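Local coordinates for protein 2,4-dihydroxyhept-2-ene-1,7-dioic acid aldolase (Kordia algicida OT-1, PDB 6BDE) that is an H-NOX family protein that binds heme b and probably senses nitric oxide or oxygen through its iron, despite a name suggesting an aldolase, at residues E115-V120 against M131-R137; I93-A97 against K124-L129; I25-L31 against Q50-L55. The protein carries 1 engineered substitution. All blocks are in the same frame, centred on the assembly; numbering follows the deposited sequence.

Contact 1 of 3, residues E115-V120 against M131-R137; sequences ELPTFV and MIYKSSR. With HEM (protoporphyrin IX containing Fe), chain B.
The Tyr-x-Ser-x-Arg signature of the H-NOX family, here Tyr133, Ser135 and Arg137, meets residues 115-120 beside the heme propionates. One propionate carboxylate collects all three side chains. Tyr133 OH donates to HEM O1D at 2.5 Å, the acceptor lying at the edge of the phenol ring. Ser135 OG bonds to HEM O2D, though the modelled 2.4 Å is so short that the exact length is doubtful. Arg137 NE donates to HEM O2D at 2.8 Å, and its NH2 adds a weak bond to the same oxygen. A bend at chi3 (-78°) brings this guanidinium across Glu115, whose backbone N donates to HEM O1A, on the other propionate, at 2.9 Å. Glu115 OE1 forms a salt bridge with Arg137 NH1 at 3.5 Å by charge only, standing well out of the guanidinium plane; a water joins the two, and OE2 pairs with Arg44. Pro117, compact and rigid, fits between heme and sheet, its CB 3.4 Å from Tyr133 CE1, and its ring also touches the axial ligand His104. Phe119 CZ reaches Tyr133 CD1 at 3.5 Å, the two rings oblique, and Met131 adds a Met-aromatic contact to the Phe119 ring. Antiparallel backbone bonds join Thr118 to Lys134 and Val120 to Ile132. Tyrosine, serine and arginine gathered on one propionate are characteristic of H-NOX domains, here presented at the end of an antiparallel strand pair.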
loop_
_atom_site.group_PDB
_atom_site.type_symbol
_atom_site.label_atom_id
_atom_site.label_comp_id
_atom_site.label_asym_id
_atom_site.label_seq_id
_atom_site.Cartn_x
_atom_site.Cartn_y
_atom_site.Cartn_z
ATOM N N GLU A 115 1.289 9.923 8.157
ATOM C CA GLU A 115 1.171 8.865 9.155
ATOM C C GLU A 115 1.566 7.566 8.461
ATOM O O GLU A 115 0.788 7.000 7.685
ATOM C CB GLU A 115 -0.238 8.814 9.735
ATOM C CG GLU A 115 -0.601 10.074 10.512
ATOM C CD GLU A 115 -2.028 10.070 11.020
ATOM O OE1 GLU A 115 -2.554 8.978 11.317
ATOM O OE2 GLU A 115 -2.624 11.164 11.123
ATOM N N LEU A 116 2.783 7.106 8.736
ATOM C CA LEU A 116 3.416 6.033 7.993
ATOM C C LEU A 116 3.643 4.815 8.881
ATOM O O LEU A 116 3.741 4.943 10.105
ATOM C CB LEU A 116 4.757 6.507 7.418
ATOM C CG LEU A 116 4.670 7.731 6.505
ATOM C CD1 LEU A 116 6.025 8.403 6.371
ATOM C CD2 LEU A 116 4.126 7.336 5.140
ATOM N N PRO A 117 3.725 3.624 8.299
ATOM C CA PRO A 117 4.034 2.426 9.082
ATOM C C PRO A 117 5.532 2.354 9.360
ATOM O O PRO A 117 6.315 3.194 8.922
ATOM C CB PRO A 117 3.576 1.292 8.167
ATOM C CG PRO A 117 3.821 1.825 6.797
ATOM C CD PRO A 117 3.540 3.310 6.870
ATOM N N THR A 118 5.922 1.326 10.106
ATOM C CA THR A 118 7.323 1.030 10.356
ATOM C C THR A 118 7.681 -0.311 9.731
ATOM O O THR A 118 6.903 -1.268 9.800
ATOM C CB THR A 118 7.636 1.006 11.857
ATOM O OG1 THR A 118 6.630 0.260 12.550
ATOM C CG2 THR A 118 7.677 2.419 12.410
ATOM N N PHE A 119 8.850 -0.366 9.101
ATOM C CA PHE A 119 9.409 -1.599 8.567
ATOM C C PHE A 119 10.770 -1.823 9.208
ATOM O O PHE A 119 11.632 -0.939 9.163
ATOM C CB PHE A 119 9.546 -1.544 7.042
ATOM C CG PHE A 119 8.251 -1.745 6.304
ATOM C CD1 PHE A 119 7.777 -3.022 6.040
ATOM C CD2 PHE A 119 7.514 -0.659 5.863
ATOM C CE1 PHE A 119 6.589 -3.209 5.356
ATOM C CE2 PHE A 119 6.325 -0.839 5.178
ATOM C CZ PHE A 119 5.862 -2.116 4.924
ATOM N N VAL A 120 10.959 -2.993 9.809
ATOM C CA VAL A 120 12.207 -3.344 10.477
ATOM C C VAL A 120 12.767 -4.590 9.808
ATOM O O VAL A 120 12.122 -5.646 9.812
ATOM C CB VAL A 120 12.006 -3.573 11.982
ATOM C CG1 VAL A 120 13.333 -3.897 12.651
ATOM C CG2 VAL A 120 11.363 -2.354 12.618
ATOM N N MET A 131 11.046 -8.721 6.860
ATOM C CA MET A 131 10.777 -7.457 7.525
ATOM C C MET A 131 9.542 -7.579 8.405
ATOM O O MET A 131 8.629 -8.359 8.121
ATOM C CB MET A 131 10.572 -6.318 6.517
ATOM C CG MET A 131 11.816 -5.927 5.746
ATOM S SD MET A 131 11.575 -4.401 4.819
ATOM C CE MET A 131 10.210 -4.861 3.758
ATOM N N ILE A 132 9.522 -6.791 9.475
ATOM C CA ILE A 132 8.377 -6.703 10.372
ATOM C C ILE A 132 7.631 -5.414 10.059
ATOM O O ILE A 132 8.202 -4.319 10.145
ATOM C CB ILE A 132 8.804 -6.750 11.847
ATOM C CG1 ILE A 132 9.624 -8.008 12.130
ATOM C CG2 ILE A 132 7.580 -6.707 12.749
ATOM C CD1 ILE A 132 8.869 -9.296 11.884
ATOM N N TYR A 133 6.363 -5.545 9.692
ATOM C CA TYR A 133 5.493 -4.411 9.418
ATOM C C TYR A 133 4.658 -4.127 10.658
ATOM O O TYR A 133 4.054 -5.042 11.225
ATOM C CB TYR A 133 4.594 -4.703 8.213
ATOM C CG TYR A 133 3.389 -3.794 8.070
ATOM C CD1 TYR A 133 3.482 -2.595 7.376
ATOM C CD2 TYR A 133 2.156 -4.148 8.603
ATOM C CE1 TYR A 133 2.385 -1.767 7.231
ATOM C CE2 TYR A 133 1.054 -3.323 8.466
ATOM C CZ TYR A 133 1.175 -2.135 7.779
ATOM O OH TYR A 133 0.082 -1.308 7.634
ATOM N N LYS A 134 4.633 -2.867 11.083
ATOM C CA LYS A 134 3.857 -2.454 12.246
ATOM C C LYS A 134 3.089 -1.189 11.902
ATOM O O LYS A 134 3.686 -0.194 11.479
ATOM C CB LYS A 134 4.758 -2.227 13.465
ATOM C CG LYS A 134 5.167 -3.509 14.170
ATOM C CD LYS A 134 5.783 -3.234 15.532
ATOM C CE LYS A 134 6.263 -4.524 16.178
ATOM N NZ LYS A 134 6.774 -4.314 17.559
ATOM N N SER A 135 1.769 -1.233 12.086
ATOM C CA SER A 135 0.909 -0.077 11.868
ATOM C C SER A 135 -0.474 -0.333 12.449
ATOM O O SER A 135 -1.064 -1.392 12.211
ATOM C CB SER A 135 0.797 0.248 10.378
ATOM O OG SER A 135 -0.208 1.221 10.151
ATOM N N SER A 136 -1.002 0.630 13.207
ATOM C CA SER A 136 -2.343 0.484 13.763
ATOM C C SER A 136 -3.411 0.393 12.680
ATOM O O SER A 136 -4.529 -0.051 12.963
ATOM C CB SER A 136 -2.653 1.654 14.697
ATOM O OG SER A 136 -2.665 2.879 13.984
ATOM N N ARG A 137 -3.091 0.799 11.453
ATOM C CA ARG A 137 -4.050 0.807 10.357
ATOM C C ARG A 137 -4.152 -0.532 9.640
ATOM O O ARG A 137 -5.080 -0.718 8.843
ATOM C CB ARG A 137 -3.683 1.913 9.360
ATOM C CG ARG A 137 -3.772 3.311 9.964
ATOM C CD ARG A 137 -3.151 4.362 9.063
ATOM N NE ARG A 137 -1.693 4.361 9.138
ATOM C CZ ARG A 137 -0.994 4.965 10.095
ATOM N NH1 ARG A 137 -1.618 5.617 11.065
ATOM N NH2 ARG A 137 0.331 4.914 10.082
HETATM C CHA HEM B . 1.439 5.105 3.450
HETATM C CHB HEM B . 4.491 7.721 -0.200
HETATM C CHC HEM B . 7.272 3.075 -1.230
HETATM C CHD HEM B . 4.047 0.390 2.251
HETATM C C1A HEM B . 2.334 6.017 2.322
HETATM C C2A HEM B . 1.669 7.249 2.123
HETATM C C3A HEM B . 2.426 7.888 1.226
HETATM C C4A HEM B . 3.478 6.993 0.950
HETATM C CMA HEM B . 2.202 9.280 0.638
HETATM C CAA HEM B . 0.396 7.754 2.801
HETATM C CBA HEM B . 0.803 8.481 4.087
HETATM C CGA HEM B . -0.399 9.137 4.760
HETATM O O1A HEM B . -0.221 9.938 5.716
HETATM O O2A HEM B . -1.567 8.884 4.364
HETATM C C1B HEM B . 5.437 6.469 -0.726
HETATM C C2B HEM B . 6.284 6.660 -1.999
HETATM C C3B HEM B . 6.972 5.428 -2.204
HETATM C C4B HEM B . 6.530 4.552 -1.068
HETATM C CMB HEM B . 6.372 7.924 -2.855
HETATM C CAB HEM B . 7.957 5.065 -3.310
HETATM C CBB HEM B . 9.043 5.784 -3.504
HETATM C C1C HEM B . 6.323 2.088 -0.202
HETATM C C2C HEM B . 6.548 0.721 -0.480
HETATM C C3C HEM B . 5.750 0.066 0.381
HETATM C C4C HEM B . 5.109 1.080 1.118
HETATM C CMC HEM B . 7.489 0.123 -1.522
HETATM C CAC HEM B . 5.586 -1.442 0.538
HETATM C CBC HEM B . 6.170 -2.059 1.542
HETATM C C1D HEM B . 3.120 1.705 2.715
HETATM C C2D HEM B . 1.903 1.213 3.462
HETATM C C3D HEM B . 1.185 2.391 3.801
HETATM C C4D HEM B . 2.003 3.572 3.234
HETATM C CMD HEM B . 1.527 -0.228 3.801
HETATM C CAD HEM B . -0.132 2.464 4.574
HETATM C CBD HEM B . 0.046 3.212 5.892
HETATM C CGD HEM B . 0.254 2.200 7.013
HETATM O O1D HEM B . 0.494 0.997 6.729
HETATM O O2D HEM B . 0.190 2.575 8.213
HETATM N NA HEM B . 3.469 5.728 1.557
HETATM N NB HEM B . 5.508 5.056 -0.113
HETATM N NC HEM B . 5.366 2.414 0.766
HETATM N ND HEM B . 3.259 3.161 2.437
HETATM FE FE HEM B . 4.765 4.175 1.548
HETATM O O HOH W 1 -4.254 6.191 12.051
HETATM O O HOH W 2 1.864 5.921 12.415
HETATM O O HOH W 3 7.911 -2.412 12.263
#

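Contact 2 of 3, residues I93-A97 against K124-L129; sequences IEMLA and KTANSL
Ile93 and Leu129 form the apolar centre; the two side chains lie alongside, running in opposite senses, with Ile93 CD1 3.9 Å from Leu129 CB. Leu129 extends from its strand with chi1 at 178°, which puts CG opposite the backbone N and carries the two methyl groups to the end of helix 92-96. CD2 meets Leu96 CB at 3.6 Å, and CD1 rests near Ala97 CB at 4.0 Å. The small methyl of Ala97 suits this place because it lets both Leu129 and the aliphatic part of Lys124 come close. Leu96 itself continues inward to touch the heme and Phe151 of helix 140-153.

Ile93 is beta-branched, and each branch has its own task: CD1 goes to Leu129, while CG2 enters the turn between strands 123-124 and 128-134, 3.5 Å from Thr125 O. That turn is closed by a backbone bond from Thr125 N to Ser128 O of 3.0 Å. Replacing Ile93 by an alanine would probably open a gap where CD1 met Leu129 CB and CG2 met Thr125 O, loosening the helix against the turn.

At the polar edge Lys124 runs extended past Ala97, its CE 3.8 Å from Ala97 CB, and then bends at its last torsion (chi4 -52°). The bend carries NZ to Glu94 OE1 at 3.4 Å, a salt bridge whose hydrogen bond is weak. Glu94 leaves its helix pointing away and folds back at chi2 to receive the lysine, the two side chains crossing at about a right angle. Aliphatic groups therefore make up most of this contact, and the exposed ion pair, long as it is, probably contributes modestly.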
loop_
_atom_site.group_PDB
_atom_site.type_symbol
_atom_site.label_atom_id
_atom_site.label_comp_id
_atom_site.label_asym_id
_atom_site.label_seq_id
_atom_site.Cartn_x
_atom_site.Cartn_y
_atom_site.Cartn_z
ATOM N N ILE A 93 15.035 -5.865 -3.858
ATOM C CA ILE A 93 15.278 -6.185 -2.454
ATOM C C ILE A 93 15.912 -4.998 -1.739
ATOM O O ILE A 93 15.548 -4.673 -0.601
ATOM C CB ILE A 93 16.147 -7.451 -2.340
ATOM C CG1 ILE A 93 15.346 -8.687 -2.754
ATOM C CG2 ILE A 93 16.684 -7.612 -0.924
ATOM C CD1 ILE A 93 14.188 -8.999 -1.834
ATOM N N GLU A 94 16.861 -4.324 -2.395
ATOM C CA GLU A 94 17.513 -3.172 -1.779
ATOM C C GLU A 94 16.526 -2.033 -1.555
ATOM O O GLU A 94 16.596 -1.333 -0.537
ATOM C CB GLU A 94 18.682 -2.707 -2.645
ATOM C CG GLU A 94 19.686 -1.830 -1.912
ATOM C CD GLU A 94 20.468 -2.595 -0.862
ATOM O OE1 GLU A 94 21.149 -3.577 -1.223
ATOM O OE2 GLU A 94 20.400 -2.213 0.326
ATOM N N MET A 95 15.599 -1.832 -2.494
ATOM C CA MET A 95 14.612 -0.767 -2.341
ATOM C C MET A 95 13.662 -1.055 -1.184
ATOM O O MET A 95 13.358 -0.159 -0.387
ATOM C CB MET A 95 13.835 -0.581 -3.644
ATOM C CG MET A 95 12.612 0.311 -3.516
ATOM S SD MET A 95 11.898 0.774 -5.106
ATOM C CE MET A 95 10.344 1.489 -4.578
ATOM N N LEU A 96 13.185 -2.297 -1.074
ATOM C CA LEU A 96 12.275 -2.644 0.013
ATOM C C LEU A 96 12.966 -2.570 1.369
ATOM O O LEU A 96 12.332 -2.207 2.366
ATOM C CB LEU A 96 11.689 -4.038 -0.217
ATOM C CG LEU A 96 10.771 -4.185 -1.434
ATOM C CD1 LEU A 96 10.157 -5.575 -1.481
ATOM C CD2 LEU A 96 9.687 -3.117 -1.424
ATOM N N ALA A 97 14.255 -2.901 1.431
ATOM C CA ALA A 97 15.008 -2.731 2.668
ATOM C C ALA A 97 15.340 -1.274 2.955
ATOM O O ALA A 97 15.940 -0.987 3.997
ATOM C CB ALA A 97 16.293 -3.558 2.621
ATOM N N LYS A 124 18.384 -10.268 5.599
ATOM C CA LYS A 124 18.502 -9.737 4.247
ATOM C C LYS A 124 19.655 -10.417 3.524
ATOM O O LYS A 124 20.781 -10.439 4.031
ATOM C CB LYS A 124 18.719 -8.220 4.263
ATOM C CG LYS A 124 18.987 -7.627 2.889
ATOM C CD LYS A 124 19.284 -6.139 2.968
ATOM C CE LYS A 124 19.412 -5.530 1.581
ATOM N NZ LYS A 124 20.380 -6.275 0.729
ATOM N N THR A 125 19.368 -10.967 2.350
ATOM C CA THR A 125 20.378 -11.401 1.397
ATOM C C THR A 125 20.131 -10.673 0.076
ATOM O O THR A 125 19.308 -9.755 -0.007
ATOM C CB THR A 125 20.359 -12.921 1.214
ATOM O OG1 THR A 125 19.183 -13.304 0.491
ATOM C CG2 THR A 125 20.373 -13.627 2.563
ATOM N N ALA A 126 20.851 -11.089 -0.967
ATOM C CA ALA A 126 20.680 -10.454 -2.269
ATOM C C ALA A 126 19.312 -10.755 -2.867
ATOM O O ALA A 126 18.775 -9.937 -3.622
ATOM C CB ALA A 126 21.786 -10.902 -3.223
ATOM N N ASN A 127 18.732 -11.910 -2.537
ATOM C CA ASN A 127 17.454 -12.321 -3.105
ATOM C C ASN A 127 16.427 -12.689 -2.040
ATOM O O ASN A 127 15.414 -13.318 -2.369
ATOM C CB ASN A 127 17.654 -13.501 -4.062
ATOM C CG ASN A 127 18.621 -13.183 -5.184
ATOM O OD1 ASN A 127 18.581 -12.101 -5.770
ATOM N ND2 ASN A 127 19.508 -14.126 -5.481
ATOM N N SER A 128 16.657 -12.322 -0.780
ATOM C CA SER A 128 15.716 -12.600 0.295
ATOM C C SER A 128 15.647 -11.399 1.225
ATOM O O SER A 128 16.601 -10.626 1.341
ATOM C CB SER A 128 16.106 -13.854 1.086
ATOM O OG SER A 128 14.996 -14.367 1.799
ATOM N N LEU A 129 14.503 -11.251 1.891
ATOM C CA LEU A 129 14.296 -10.137 2.808
ATOM C C LEU A 129 13.151 -10.475 3.750
ATOM O O LEU A 129 12.056 -10.819 3.297
ATOM C CB LEU A 129 13.991 -8.842 2.046
ATOM C CG LEU A 129 13.707 -7.610 2.909
ATOM C CD1 LEU A 129 14.956 -7.205 3.673
ATOM C CD2 LEU A 129 13.202 -6.463 2.052
#

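Contact 3 of 3, residues I25-L31 against Q50-L55; sequences IITQSEL and QLLQNL
Gln50 grips the backbone of Glu30 with both ends of its amide. Its OE1 accepts from Glu30 N at 3.1 Å, the donor lying above the carbonyl plane, and its NE2 donates to Glu30 O at 3.0 Å with that oxygen in the plane of the glutamine amide, although NE2 sits well above the plane of the Glu30 carbonyl. A glutamine suits the position because one side chain supplies both a donor and an acceptor to a loop that has left its helix. The gripped carbonyl belongs to the cis peptide bond between Glu30 and Leu31, uncommon before a residue other than proline.

One helical turn later Asn54 ND2 donates to Ser29 OG at 2.8 Å, the hydroxyl lying close to the plane of the Asn54 amide. Ser29 OG in turn donates to Ile25 O at 2.6 Å. It can do both because it stands anti to the carbonyl carbon (chi1 -61°), turned back to the helix end, and this buried oxygen thus has a partner in each role. Gln28 lies alongside Asn54, its OE1 3.4 Å from Asn54 CB, and receives a bond from Asn58.

Behind the polar row lies an apolar one. Ile25 CG2 fits against the backbone of Leu55, 3.6 Å from Leu55 N, and its CG1 approaches Leu51 CD2 at 4.1 Å. That leucine methyl also faces Ile25 O and lies beside Ile26. Beyond it, Leu51 and Leu55 lean on Phe9 of helix 3-17, and Leu55 also touches Leu66 of helix 63-81, so helix 45-59 lies between the end of helix 19-27 and these other helices.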
loop_
_atom_site.group_PDB
_atom_site.type_symbol
_atom_site.label_atom_id
_atom_site.label_comp_id
_atom_site.label_asym_id
_atom_site.label_seq_id
_atom_site.Cartn_x
_atom_site.Cartn_y
_atom_site.Cartn_z
ATOM N N ILE A 25 -20.793 3.946 -0.864
ATOM C CA ILE A 25 -19.924 3.776 0.297
ATOM C C ILE A 25 -19.722 5.100 1.020
ATOM O O ILE A 25 -19.474 5.120 2.232
ATOM C CB ILE A 25 -18.581 3.144 -0.117
ATOM C CG1 ILE A 25 -17.791 4.085 -1.028
ATOM C CG2 ILE A 25 -18.813 1.803 -0.799
ATOM C CD1 ILE A 25 -16.388 3.599 -1.333
ATOM N N ILE A 26 -19.829 6.222 0.305
ATOM C CA ILE A 26 -19.765 7.525 0.958
ATOM C C ILE A 26 -21.042 7.782 1.747
ATOM O O ILE A 26 -21.003 8.291 2.873
ATOM C CB ILE A 26 -19.504 8.630 -0.083
ATOM C CG1 ILE A 26 -18.040 8.612 -0.524
ATOM C CG2 ILE A 26 -19.874 9.997 0.474
ATOM C CD1 ILE A 26 -17.706 9.656 -1.566
ATOM N N THR A 27 -22.195 7.425 1.175
ATOM C CA THR A 27 -23.459 7.612 1.880
ATOM C C THR A 27 -23.544 6.716 3.112
ATOM O O THR A 27 -24.013 7.153 4.170
ATOM C CB THR A 27 -24.629 7.353 0.926
ATOM O OG1 THR A 27 -24.740 8.442 0.001
ATOM C CG2 THR A 27 -25.936 7.220 1.692
ATOM N N GLN A 28 -23.074 5.470 3.004
ATOM C CA GLN A 28 -23.053 4.562 4.147
ATOM C C GLN A 28 -22.045 4.965 5.216
ATOM O O GLN A 28 -22.041 4.356 6.291
ATOM C CB GLN A 28 -22.745 3.132 3.691
ATOM C CG GLN A 28 -23.725 2.546 2.696
ATOM C CD GLN A 28 -23.221 1.254 2.080
ATOM O OE1 GLN A 28 -22.110 1.195 1.553
ATOM N NE2 GLN A 28 -24.036 0.208 2.150
ATOM N N SER A 29 -21.201 5.963 4.954
ATOM C CA SER A 29 -20.110 6.335 5.842
ATOM C C SER A 29 -20.291 7.756 6.370
ATOM O O SER A 29 -20.739 8.655 5.649
ATOM C CB SER A 29 -18.756 6.229 5.127
ATOM O OG SER A 29 -18.495 4.909 4.681
ATOM N N GLU A 30 -19.933 7.945 7.644
ATOM C CA GLU A 30 -19.857 9.266 8.274
ATOM C C GLU A 30 -18.600 9.275 9.138
ATOM O O GLU A 30 -18.616 8.639 10.195
ATOM C CB GLU A 30 -21.102 9.561 9.115
ATOM C CG GLU A 30 -22.432 9.272 8.414
ATOM C CD GLU A 30 -23.179 8.126 9.072
ATOM O OE1 GLU A 30 -22.862 6.952 8.763
ATOM O OE2 GLU A 30 -24.079 8.386 9.902
ATOM N N LEU A 31 -17.497 9.952 8.750
ATOM C CA LEU A 31 -17.144 10.842 7.602
ATOM C C LEU A 31 -17.362 12.327 7.923
ATOM O O LEU A 31 -18.338 12.945 7.493
ATOM C CB LEU A 31 -17.847 10.495 6.280
ATOM C CG LEU A 31 -16.913 9.835 5.267
ATOM C CD1 LEU A 31 -16.263 8.592 5.873
ATOM C CD2 LEU A 31 -17.648 9.509 3.973
ATOM N N GLN A 50 -13.939 3.070 7.127
ATOM C CA GLN A 50 -15.360 2.997 6.803
ATOM C C GLN A 50 -15.565 2.747 5.314
ATOM O O GLN A 50 -16.396 1.922 4.918
ATOM C CB GLN A 50 -16.066 4.286 7.226
ATOM C CG GLN A 50 -16.231 4.459 8.722
ATOM C CD GLN A 50 -17.067 5.676 9.067
ATOM O OE1 GLN A 50 -18.287 5.670 8.908
ATOM N NE2 GLN A 50 -16.410 6.732 9.536
ATOM N N LEU A 51 -14.817 3.465 4.472
ATOM C CA LEU A 51 -14.945 3.291 3.030
ATOM C C LEU A 51 -14.574 1.875 2.610
ATOM O O LEU A 51 -15.224 1.288 1.737
ATOM C CB LEU A 51 -14.072 4.313 2.300
ATOM C CG LEU A 51 -14.429 5.788 2.495
ATOM C CD1 LEU A 51 -13.390 6.682 1.835
ATOM C CD2 LEU A 51 -15.817 6.085 1.951
ATOM N N LEU A 52 -13.538 1.306 3.229
ATOM C CA LEU A 52 -13.118 -0.047 2.878
ATOM C C LEU A 52 -14.126 -1.082 3.358
ATOM O O LEU A 52 -14.463 -2.015 2.621
ATOM C CB LEU A 52 -11.734 -0.336 3.461
ATOM C CG LEU A 52 -10.560 0.434 2.855
ATOM C CD1 LEU A 52 -9.353 0.384 3.779
ATOM C CD2 LEU A 52 -10.209 -0.116 1.481
ATOM N N GLN A 53 -14.620 -0.935 4.590
ATOM C CA GLN A 53 -15.565 -1.908 5.129
ATOM C C GLN A 53 -16.874 -1.900 4.349
ATOM O O GLN A 53 -17.465 -2.957 4.102
ATOM C CB GLN A 53 -15.820 -1.627 6.610
ATOM C CG GLN A 53 -14.675 -2.030 7.526
ATOM C CD GLN A 53 -14.882 -1.564 8.955
ATOM O OE1 GLN A 53 -15.752 -0.738 9.230
ATOM N NE2 GLN A 53 -14.081 -2.093 9.872
ATOM N N ASN A 54 -17.344 -0.715 3.954
ATOM C CA ASN A 54 -18.595 -0.633 3.207
ATOM C C ASN A 54 -18.420 -1.130 1.779
ATOM O O ASN A 54 -19.321 -1.769 1.223
ATOM C CB ASN A 54 -19.122 0.801 3.221
ATOM C CG ASN A 54 -19.777 1.167 4.538
ATOM O OD1 ASN A 54 -20.566 0.398 5.087
ATOM N ND2 ASN A 54 -19.454 2.348 5.053
ATOM N N LEU A 55 -17.268 -0.845 1.166
ATOM C CA LEU A 55 -16.995 -1.368 -0.169
ATOM C C LEU A 55 -16.904 -2.887 -0.153
ATOM O O LEU A 55 -17.396 -3.558 -1.069
ATOM C CB LEU A 55 -15.704 -0.760 -0.719
ATOM C CG LEU A 55 -15.313 -1.157 -2.145
ATOM C CD1 LEU A 55 -16.288 -0.576 -3.151
ATOM C CD2 LEU A 55 -13.890 -0.714 -2.456
#

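Overall arrangement
From the N terminus, contact 3 comes first: residues 50-55 return to 25-31, closing a span of 18 intervening residues, the last of them already helix 45-59, and joining helices 19-27 and 45-59 before either other contact opens. Contact 2 opens at 93-97 and contact 1 at 115-120; 124-129 then completes contact 2, and 131-137 completes contact 1, so the two cross. They share strand 128-134, one tying helix 92-96 to its beginning, the other pairing its later part with strand 118-121 beside the heme. They touch where Met131 SD packs 3.4 Å from Leu96 O. Contact 3 lies across the chain's centre from contact 2, their centres about 37 Å apart.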